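Local coordinates for enoyl-[acyl-carrier-protein] reductase [FMN] (Thermotoga maritima, PDB 5GVH) that probably reduces the double bond of enoyl-acyl-carrier-protein substrates with NADH in bacterial fatty acid synthesis, using a bound flavin mononucleotide, at residues M192-V197 against Q279-I284; V197-S202 against K288-I293. All coordinates share one frame; numbering follows the deposited sequence.

Contact 1: M192-V197 against Q279-I284. With NA (sodium ion), chain B; FMN (flavin mononucleotide), chain C.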
ATOM      1  N   MET A 192      -3.495   4.968 -13.761  1.00 28.66           N
ATOM      2  CA  MET A 192      -4.492   3.951 -13.458  1.00 25.69           C
ATOM      3  C   MET A 192      -4.534   2.928 -14.582  1.00 28.45           C
ATOM      4  O   MET A 192      -4.359   3.269 -15.758  1.00 31.38           O
ATOM      5  CB  MET A 192      -5.891   4.573 -13.266  1.00 24.79           C
ATOM      6  CG  MET A 192      -6.057   5.363 -11.972  1.00 28.79           C
ATOM      7  SD  MET A 192      -7.661   6.175 -11.776  1.00 18.56           S
ATOM      8  CE  MET A 192      -7.222   7.810 -12.327  1.00 36.52           C
ATOM      9  N   GLY A 193      -4.751   1.672 -14.222  1.00 26.76           N
ATOM     10  CA  GLY A 193      -4.953   0.642 -15.216  1.00 27.33           C
ATOM     11  C   GLY A 193      -6.313  -0.002 -15.075  1.00 31.41           C
ATOM     12  O   GLY A 193      -7.146   0.107 -15.981  1.00 28.77           O
ATOM     13  N   THR A 194      -6.550  -0.657 -13.927  1.00 28.65           N
ATOM     14  CA  THR A 194      -7.804  -1.376 -13.702  1.00 27.10           C
ATOM     15  C   THR A 194      -9.011  -0.450 -13.812  1.00 28.37           C
ATOM     16  O   THR A 194     -10.040  -0.839 -14.370  1.00 28.78           O
ATOM     17  CB  THR A 194      -7.790  -2.076 -12.330  1.00 29.26           C
ATOM     18  OG1 THR A 194      -6.626  -2.911 -12.207  1.00 29.63           O
ATOM     19  CG2 THR A 194      -9.041  -2.955 -12.136  1.00 27.96           C
ATOM     20  N   ARG A 195      -8.912   0.774 -13.282  1.00 26.95           N
ATOM     21  CA  ARG A 195     -10.016   1.726 -13.410  1.00 30.64           C
ATOM     22  C   ARG A 195     -10.344   2.042 -14.877  1.00 30.97           C
ATOM     23  O   ARG A 195     -11.508   2.286 -15.214  1.00 33.56           O
ATOM     24  CB  ARG A 195      -9.685   3.007 -12.640  1.00 27.36           C
ATOM     25  CG  ARG A 195     -10.628   4.187 -12.859  1.00 29.91           C
ATOM     26  CD  ARG A 195     -12.002   3.985 -12.234  1.00 31.02           C
ATOM     27  NE  ARG A 195     -12.850   3.095 -13.019  1.00 35.28           N
ATOM     28  CZ  ARG A 195     -14.145   2.902 -12.792  1.00 40.39           C
ATOM     29  NH1 ARG A 195     -14.750   3.549 -11.800  1.00 39.16           N
ATOM     30  NH2 ARG A 195     -14.837   2.068 -13.558  1.00 42.57           N
ATOM     31  N   PHE A 196      -9.349   2.036 -15.764  1.00 29.96           N
ATOM     32  CA  PHE A 196      -9.605   2.345 -17.171  1.00 32.30           C
ATOM     33  C   PHE A 196      -9.970   1.121 -18.003  1.00 35.72           C
ATOM     34  O   PHE A 196     -10.493   1.280 -19.108  1.00 43.62           O
ATOM     35  CB  PHE A 196      -8.394   3.045 -17.799  1.00 25.58           C
ATOM     36  CG  PHE A 196      -8.322   4.540 -17.512  1.00 26.44           C
ATOM     37  CD1 PHE A 196      -7.106   5.142 -17.189  1.00 21.81           C
ATOM     38  CD2 PHE A 196      -9.456   5.339 -17.593  1.00 23.39           C
ATOM     39  CE1 PHE A 196      -7.022   6.510 -16.944  1.00 21.17           C
ATOM     40  CE2 PHE A 196      -9.378   6.708 -17.337  1.00 32.10           C
ATOM     41  CZ  PHE A 196      -8.158   7.293 -17.008  1.00 27.30           C
ATOM     42  N   VAL A 197      -9.696  -0.088 -17.519  1.00 34.65           N
ATOM     43  CA  VAL A 197     -10.261  -1.272 -18.160  1.00 38.10           C
ATOM     44  C   VAL A 197     -11.771  -1.313 -17.941  1.00 43.54           C
ATOM     45  O   VAL A 197     -12.532  -1.752 -18.813  1.00 41.55           O
ATOM     46  CB  VAL A 197      -9.574  -2.548 -17.629  1.00 33.57           C
ATOM     47  CG1 VAL A 197     -10.174  -3.812 -18.265  1.00 35.03           C
ATOM     48  CG2 VAL A 197      -8.061  -2.487 -17.851  1.00 27.50           C
ATOM     49  N   GLN A 279      -5.528  -4.573  -6.721  1.00 25.62           N
ATOM     50  CA  GLN A 279      -6.453  -4.545  -5.594  1.00 29.69           C
ATOM     51  C   GLN A 279      -7.481  -3.429  -5.724  1.00 29.61           C
ATOM     52  O   GLN A 279      -8.545  -3.506  -5.097  1.00 29.12           O
ATOM     53  CB  GLN A 279      -5.681  -4.391  -4.284  1.00 19.26           C
ATOM     54  CG  GLN A 279      -4.687  -5.501  -4.055  1.00 21.76           C
ATOM     55  CD  GLN A 279      -4.128  -5.517  -2.649  1.00 22.61           C
ATOM     56  OE1 GLN A 279      -4.129  -4.502  -1.958  1.00 22.57           O
ATOM     57  NE2 GLN A 279      -3.668  -6.685  -2.208  1.00 20.74           N
ATOM     58  N   SER A 280      -7.188  -2.394  -6.520  1.00 26.86           N
ATOM     59  CA  SER A 280      -8.162  -1.342  -6.793  1.00 30.39           C
ATOM     60  C   SER A 280      -9.474  -1.873  -7.365  1.00 29.29           C
ATOM     61  O   SER A 280     -10.465  -1.140  -7.357  1.00 29.62           O
ATOM     62  CB  SER A 280      -7.576  -0.310  -7.759  1.00 27.19           C
ATOM     63  OG  SER A 280      -7.122  -0.920  -8.959  1.00 20.15           O
ATOM     64  N   ALA A 281      -9.508  -3.119  -7.846  1.00 28.83           N
ATOM     65  CA  ALA A 281     -10.739  -3.654  -8.426  1.00 34.35           C
ATOM     66  C   ALA A 281     -11.894  -3.598  -7.439  1.00 35.12           C
ATOM     67  O   ALA A 281     -13.032  -3.321  -7.833  1.00 32.47           O
ATOM     68  CB  ALA A 281     -10.521  -5.090  -8.907  1.00 30.99           C
ATOM     69  N   GLY A 282     -11.620  -3.844  -6.154  1.00 33.42           N
ATOM     70  CA  GLY A 282     -12.627  -3.720  -5.112  1.00 30.29           C
ATOM     71  C   GLY A 282     -13.060  -2.302  -4.813  1.00 32.88           C
ATOM     72  O   GLY A 282     -13.956  -2.110  -3.989  1.00 39.16           O
ATOM     73  N   LEU A 283     -12.437  -1.309  -5.433  1.00 34.68           N
ATOM     74  CA  LEU A 283     -12.916   0.063  -5.377  1.00 35.74           C
ATOM     75  C   LEU A 283     -13.777   0.428  -6.578  1.00 38.75           C
ATOM     76  O   LEU A 283     -14.297   1.545  -6.632  1.00 39.23           O
ATOM     77  CB  LEU A 283     -11.736   1.035  -5.273  1.00 30.96           C
ATOM     78  CG  LEU A 283     -10.592   0.650  -4.330  1.00 40.01           C
ATOM     79  CD1 LEU A 283      -9.449   1.638  -4.489  1.00 34.99           C
ATOM     80  CD2 LEU A 283     -11.039   0.569  -2.848  1.00 36.57           C
ATOM     81  N   ILE A 284     -13.950  -0.484  -7.530  1.00 35.48           N
ATOM     82  CA  ILE A 284     -14.659  -0.219  -8.774  1.00 40.02           C
ATOM     83  C   ILE A 284     -15.976  -0.991  -8.753  1.00 42.42           C
ATOM     84  O   ILE A 284     -15.990  -2.213  -8.549  1.00 38.43           O
ATOM     85  CB  ILE A 284     -13.796  -0.590  -9.991  1.00 40.51           C
ATOM     86  CG1 ILE A 284     -12.641   0.409 -10.124  1.00 37.57           C
ATOM     87  CG2 ILE A 284     -14.629  -0.622 -11.260  1.00 36.33           C
ATOM     88  CD1 ILE A 284     -11.394  -0.175 -10.735  1.00 34.32           C
TER
HETATM   89 NA    NA B 401     -15.124  -4.581  -7.822  1.00 39.65          NA
HETATM   90  N1  FMN C 402       2.432  -2.236 -17.047  1.00 32.74           N
HETATM   91  C2  FMN C 402       3.506  -2.236 -17.925  1.00 35.21           C
HETATM   92  O2  FMN C 402       4.520  -1.565 -17.720  1.00 38.06           O
HETATM   93  N3  FMN C 402       3.454  -3.004 -19.056  1.00 36.58           N
HETATM   94  C4  FMN C 402       2.347  -3.768 -19.336  1.00 36.02           C
HETATM   95  O4  FMN C 402       2.341  -4.451 -20.361  1.00 36.72           O
HETATM   96  C4A FMN C 402       1.267  -3.772 -18.462  1.00 40.31           C
HETATM   97  N5  FMN C 402       0.156  -4.541 -18.742  1.00 38.74           N
HETATM   98  C5A FMN C 402      -0.928  -4.527 -17.886  1.00 36.59           C
HETATM   99  C6  FMN C 402      -2.045  -5.297 -18.195  1.00 38.30           C
HETATM  100  C7  FMN C 402      -3.144  -5.302 -17.354  1.00 36.23           C
HETATM  101  C7M FMN C 402      -4.334  -6.147 -17.708  1.00 34.52           C
HETATM  102  C8  FMN C 402      -3.130  -4.531 -16.188  1.00 36.17           C
HETATM  103  C8M FMN C 402      -4.315  -4.540 -15.262  1.00 33.66           C
HETATM  104  C9  FMN C 402      -2.012  -3.757 -15.876  1.00 35.16           C
HETATM  105  C9A FMN C 402      -0.901  -3.750 -16.727  1.00 37.20           C
HETATM  106  N10 FMN C 402       0.223  -2.979 -16.440  1.00 36.33           N
HETATM  107  C10 FMN C 402       1.307  -2.996 -17.305  1.00 34.43           C
HETATM  108  C1' FMN C 402       0.261  -2.130 -15.199  1.00 30.25           C
HETATM  109  C2' FMN C 402      -0.421  -0.793 -15.478  1.00 29.64           C
HETATM  110  O2' FMN C 402       0.346  -0.064 -16.407  1.00 33.23           O
HETATM  111  C3' FMN C 402      -0.557   0.067 -14.228  1.00 32.07           C
HETATM  112  O3' FMN C 402       0.729   0.507 -13.849  1.00 32.88           O
HETATM  113  C4' FMN C 402      -1.262  -0.669 -13.094  1.00 33.20           C
HETATM  114  O4' FMN C 402      -2.466  -1.192 -13.599  1.00 33.45           O
HETATM  115  C5' FMN C 402      -1.632   0.272 -11.953  1.00 32.80           C
HETATM  116  O5' FMN C 402      -2.391  -0.426 -10.980  1.00 24.06           O
HETATM  117  P   FMN C 402      -4.008  -0.352 -10.879  1.00 26.65           P
HETATM  118  O1P FMN C 402      -4.395  -0.548  -9.422  1.00 32.44           O
HETATM  119  O2P FMN C 402      -4.550   0.963 -11.384  1.00 23.56           O
HETATM  120  O3P FMN C 402      -4.589  -1.508 -11.660  1.00 31.65           O
HETATM  121  O   HOH W   1      -7.090   1.453 -11.240  1.00 28.09           O
HETATM  122  O   HOH W   2     -16.112  -3.195  -5.928  1.00 38.90           O

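Contact 2: V197-S202 against K288-I293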
ATOM      1  N   VAL A 197      -9.696  -0.088 -17.519  1.00 34.65           N
ATOM      2  CA  VAL A 197     -10.261  -1.272 -18.160  1.00 38.10           C
ATOM      3  C   VAL A 197     -11.771  -1.313 -17.941  1.00 43.54           C
ATOM      4  O   VAL A 197     -12.532  -1.752 -18.813  1.00 41.55           O
ATOM      5  CB  VAL A 197      -9.574  -2.548 -17.629  1.00 33.57           C
ATOM      6  CG1 VAL A 197     -10.174  -3.812 -18.265  1.00 35.03           C
ATOM      7  CG2 VAL A 197      -8.061  -2.487 -17.851  1.00 27.50           C
ATOM      8  N   ALA A 198     -12.227  -0.845 -16.773  1.00 38.17           N
ATOM      9  CA  ALA A 198     -13.645  -0.859 -16.406  1.00 45.54           C
ATOM     10  C   ALA A 198     -14.356   0.388 -16.945  1.00 43.54           C
ATOM     11  O   ALA A 198     -15.038   1.123 -16.227  1.00 47.56           O
ATOM     12  CB  ALA A 198     -13.796  -0.976 -14.894  1.00 35.56           C
ATOM     13  N   SER A 199     -14.174   0.619 -18.242  1.00 39.14           N
ATOM     14  CA  SER A 199     -14.776   1.748 -18.934  1.00 42.97           C
ATOM     15  C   SER A 199     -15.485   1.244 -20.180  1.00 43.63           C
ATOM     16  O   SER A 199     -15.123   0.202 -20.733  1.00 44.56           O
ATOM     17  CB  SER A 199     -13.735   2.795 -19.327  1.00 36.93           C
ATOM     18  OG  SER A 199     -12.807   2.237 -20.237  1.00 41.32           O
ATOM     19  N   VAL A 200     -16.495   1.996 -20.630  1.00 44.26           N
ATOM     20  CA  VAL A 200     -17.276   1.531 -21.778  1.00 52.18           C
ATOM     21  C   VAL A 200     -16.458   1.601 -23.063  1.00 39.25           C
ATOM     22  O   VAL A 200     -16.653   0.783 -23.966  1.00 49.04           O
ATOM     23  CB  VAL A 200     -18.604   2.307 -21.908  1.00 47.79           C
ATOM     24  CG1 VAL A 200     -19.502   2.053 -20.704  1.00 45.83           C
ATOM     25  CG2 VAL A 200     -18.346   3.785 -22.080  1.00 47.33           C
ATOM     26  N   GLU A 201     -15.522   2.553 -23.164  1.00 42.91           N
ATOM     27  CA  GLU A 201     -14.644   2.633 -24.331  1.00 42.00           C
ATOM     28  C   GLU A 201     -13.706   1.435 -24.453  1.00 44.62           C
ATOM     29  O   GLU A 201     -13.168   1.198 -25.536  1.00 45.05           O
ATOM     30  CB  GLU A 201     -13.812   3.914 -24.284  1.00 43.16           C
ATOM     31  CG  GLU A 201     -14.592   5.204 -24.478  1.00 44.65           C
ATOM     32  CD  GLU A 201     -15.265   5.691 -23.217  1.00 45.96           C
ATOM     33  OE1 GLU A 201     -15.279   4.936 -22.218  1.00 49.18           O
ATOM     34  OE2 GLU A 201     -15.771   6.838 -23.228  1.00 44.95           O
ATOM     35  N   SER A 202     -13.484   0.695 -23.369  1.00 44.93           N
ATOM     36  CA  SER A 202     -12.660  -0.507 -23.407  1.00 43.74           C
ATOM     37  C   SER A 202     -13.305  -1.590 -24.258  1.00 42.92           C
ATOM     38  O   SER A 202     -14.527  -1.749 -24.277  1.00 45.87           O
ATOM     39  CB  SER A 202     -12.451  -1.050 -21.985  1.00 45.06           C
ATOM     40  OG  SER A 202     -11.581  -2.170 -21.976  1.00 39.71           O
ATOM     41  N   LYS A 288     -18.023   2.983 -16.399  1.00 50.08           N
ATOM     42  CA  LYS A 288     -18.271   4.384 -16.705  1.00 50.47           C
ATOM     43  C   LYS A 288     -17.511   4.782 -17.962  1.00 43.60           C
ATOM     44  O   LYS A 288     -16.480   4.185 -18.270  1.00 43.70           O
ATOM     45  CB  LYS A 288     -17.843   5.279 -15.530  1.00 46.43           C
ATOM     46  CG  LYS A 288     -18.441   4.852 -14.197  1.00 50.40           C
ATOM     47  CD  LYS A 288     -17.530   5.189 -13.015  1.00 53.21           C
ATOM     48  CE  LYS A 288     -17.334   6.695 -12.866  1.00 54.75           C
ATOM     49  NZ  LYS A 288     -18.611   7.414 -12.583  1.00 56.65           N
ATOM     50  N   PRO A 289     -18.003   5.768 -18.717  1.00 45.62           N
ATOM     51  CA  PRO A 289     -17.218   6.280 -19.846  1.00 43.01           C
ATOM     52  C   PRO A 289     -15.968   6.986 -19.354  1.00 45.56           C
ATOM     53  O   PRO A 289     -15.936   7.543 -18.256  1.00 46.52           O
ATOM     54  CB  PRO A 289     -18.177   7.254 -20.541  1.00 49.18           C
ATOM     55  CG  PRO A 289     -19.187   7.594 -19.514  1.00 49.09           C
ATOM     56  CD  PRO A 289     -19.344   6.370 -18.672  1.00 48.64           C
ATOM     57  N   VAL A 290     -14.931   6.973 -20.191  1.00 41.03           N
ATOM     58  CA  VAL A 290     -13.624   7.446 -19.747  1.00 41.91           C
ATOM     59  C   VAL A 290     -13.692   8.897 -19.287  1.00 43.05           C
ATOM     60  O   VAL A 290     -13.104   9.262 -18.261  1.00 43.82           O
ATOM     61  CB  VAL A 290     -12.575   7.239 -20.853  1.00 38.78           C
ATOM     62  CG1 VAL A 290     -11.369   8.136 -20.621  1.00 39.73           C
ATOM     63  CG2 VAL A 290     -12.143   5.779 -20.874  1.00 37.69           C
ATOM     64  N   LYS A 291     -14.420   9.747 -20.011  1.00 43.13           N
ATOM     65  CA  LYS A 291     -14.459  11.151 -19.614  1.00 47.03           C
ATOM     66  C   LYS A 291     -15.157  11.324 -18.270  1.00 45.02           C
ATOM     67  O   LYS A 291     -14.756  12.166 -17.460  1.00 41.68           O
ATOM     68  CB  LYS A 291     -15.141  12.007 -20.680  1.00 48.57           C
ATOM     69  CG  LYS A 291     -15.184  13.488 -20.285  1.00 50.91           C
ATOM     70  CD  LYS A 291     -15.386  14.402 -21.477  1.00 47.82           C
ATOM     71  CE  LYS A 291     -16.835  14.853 -21.565  1.00 58.92           C
ATOM     72  NZ  LYS A 291     -17.295  15.557 -20.330  1.00 58.03           N
ATOM     73  N   GLN A 292     -16.201  10.535 -18.020  1.00 44.17           N
ATOM     74  CA  GLN A 292     -16.900  10.611 -16.743  1.00 44.69           C
ATOM     75  C   GLN A 292     -15.990  10.192 -15.594  1.00 48.06           C
ATOM     76  O   GLN A 292     -16.011  10.800 -14.517  1.00 47.59           O
ATOM     77  CB  GLN A 292     -18.151   9.738 -16.796  1.00 43.64           C
ATOM     78  CG  GLN A 292     -18.709   9.370 -15.446  1.00 51.68           C
ATOM     79  CD  GLN A 292     -20.200   9.146 -15.491  1.00 57.39           C
ATOM     80  OE1 GLN A 292     -20.963  10.077 -15.746  1.00 65.34           O
ATOM     81  NE2 GLN A 292     -20.629   7.911 -15.249  1.00 53.30           N
ATOM     82  N   ILE A 293     -15.183   9.150 -15.812  1.00 43.85           N
ATOM     83  CA  ILE A 293     -14.214   8.705 -14.815  1.00 40.77           C
ATOM     84  C   ILE A 293     -13.289   9.851 -14.421  1.00 41.92           C
ATOM     85  O   ILE A 293     -13.079  10.126 -13.233  1.00 40.60           O
ATOM     86  CB  ILE A 293     -13.419   7.505 -15.357  1.00 40.05           C
ATOM     87  CG1 ILE A 293     -14.355   6.327 -15.639  1.00 42.09           C
ATOM     88  CG2 ILE A 293     -12.325   7.109 -14.390  1.00 40.48           C
ATOM     89  CD1 ILE A 293     -13.668   5.150 -16.283  1.00 37.68           C
TER

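Contact 1: M192-V197 against Q279-I284
Thr194 and Ser280 sit side by side against one flank of the phosphate of the flavin mononucleotide, and each gives it a hydroxyl. Thr194 OG1 lies 2.5 Å from FMN O3P, while Ser280 OG donates to FMN O1P at 2.8 Å. The backbone joins in: Gly193 N reaches FMN O2P at 2.9 Å in an almost straight bond, 172° at the hydrogen, and Thr194 N gives O3P a second bond. This is the standard phosphate site of flavin-binding TIM barrels, where the N-terminus of a short helix, here 194-197, meets the anion and probably adds favourable electrostatics. A water binds Arg195 N, Ser280 OG and FMN O2P together, tying both segments to the ligand.

Behind the polar shell the contact is apolar. With OG1 beside the backbone N (chi1 -54°), the Thr194 methyl CG2 is turned from the phosphate toward Ala281 and Ile284 CD1. Ile284 sends CD1 to within 3.6 Å of Arg195 CA, and its CG2 sits 3.5 Å above one face of the Arg195 guanidinium, near the rim. Trimming Ile284 to an alanine would probably open a gap beneath the Thr194 methyl and strip that guanidinium face of its cover. Arg195 NH2 is held by the carbonyls of Ala198 and Glu286. Ala281 O and Ile284 O bind the sodium ion, whose shell is completed by a water and the carbonyls of Ile212, Val213 and Ala215, linking the 3-10 turn to the end of helix 206-213. Around this core, Met192 packs on strand 17-19 and helix 290-310.

Contact 2: V197-S202 against K288-I293
Glu201 lays its carboxylate against the start of helix 290-310, where both oxygens receive the same donor, Val290 N. Val290 N is 2.9 Å from Glu201 OE1, which it approaches from above the carboxylate plane, and 3.2 Å from Glu201 OE2, met on the syn side though still 33° out of plane. A bend at chi2 (82°) folds the chain back so that the acid crosses Pro289 and Val290 obliquely. Its OE1 also rests 3.5 Å from Val290 CG2, and OE2 lies beside Pro289 CB. Negative charge at the first turn of a helix is likely to be favoured by the helix dipole.

Val200 is turned differently. It runs side by side with Pro289, both pointing the same way, and its CG2 touches Pro289 CB at 3.8 Å along an exposed margin. Pro289 occupies the N-cap position of the helix, and the amide just after it, Val290 N, is taken by the carboxylate of Glu201, a residue distant in sequence. The partner loop is a type I beta turn from Ser199 to Ser202, following the inverse gamma turn centred on Ala198; it joins helix 194-197 to helix 206-213 of the TIM barrel.

On the buried side Ser199 CB rests against both Val290 CG2 and Ile293 CD1, 3.8 Å from the latter, while its OG turns back to bond Phe196 O. The backbones meet at Lys288 O, which accepts Val200 N from well above the carbonyl plane and also takes a CA-H...O contact from Ser199 CA at 3.0 Å. The Lys288 amine pairs in a salt bridge with Asp296, and helix 28-36 packs on the buried side, with Leu30 against Ser199 and Val34 against Val290.

Overall arrangement
The centres of contacts 1 and 2 lie about 11 Å apart, on the same side of the chain's centre, and the two contacts share Val197. Their segments alternate along the sequence: 192-197 runs straight into 197-202, and 279-284 is followed after a short connection by 288-293. Two consecutive pieces that leave strand 190-192 of the parallel barrel sheet are thus matched by two consecutive pieces leading into helix 290-310. Direct packing bridges the contacts, with Arg195 against Lys288 and Ile293, and Ile284 against Ala198. Through this packing, the region that holds the phosphate and sodium sites abuts the start of the C-terminal helix, which contact 2 joins to the loop after helix 194-197.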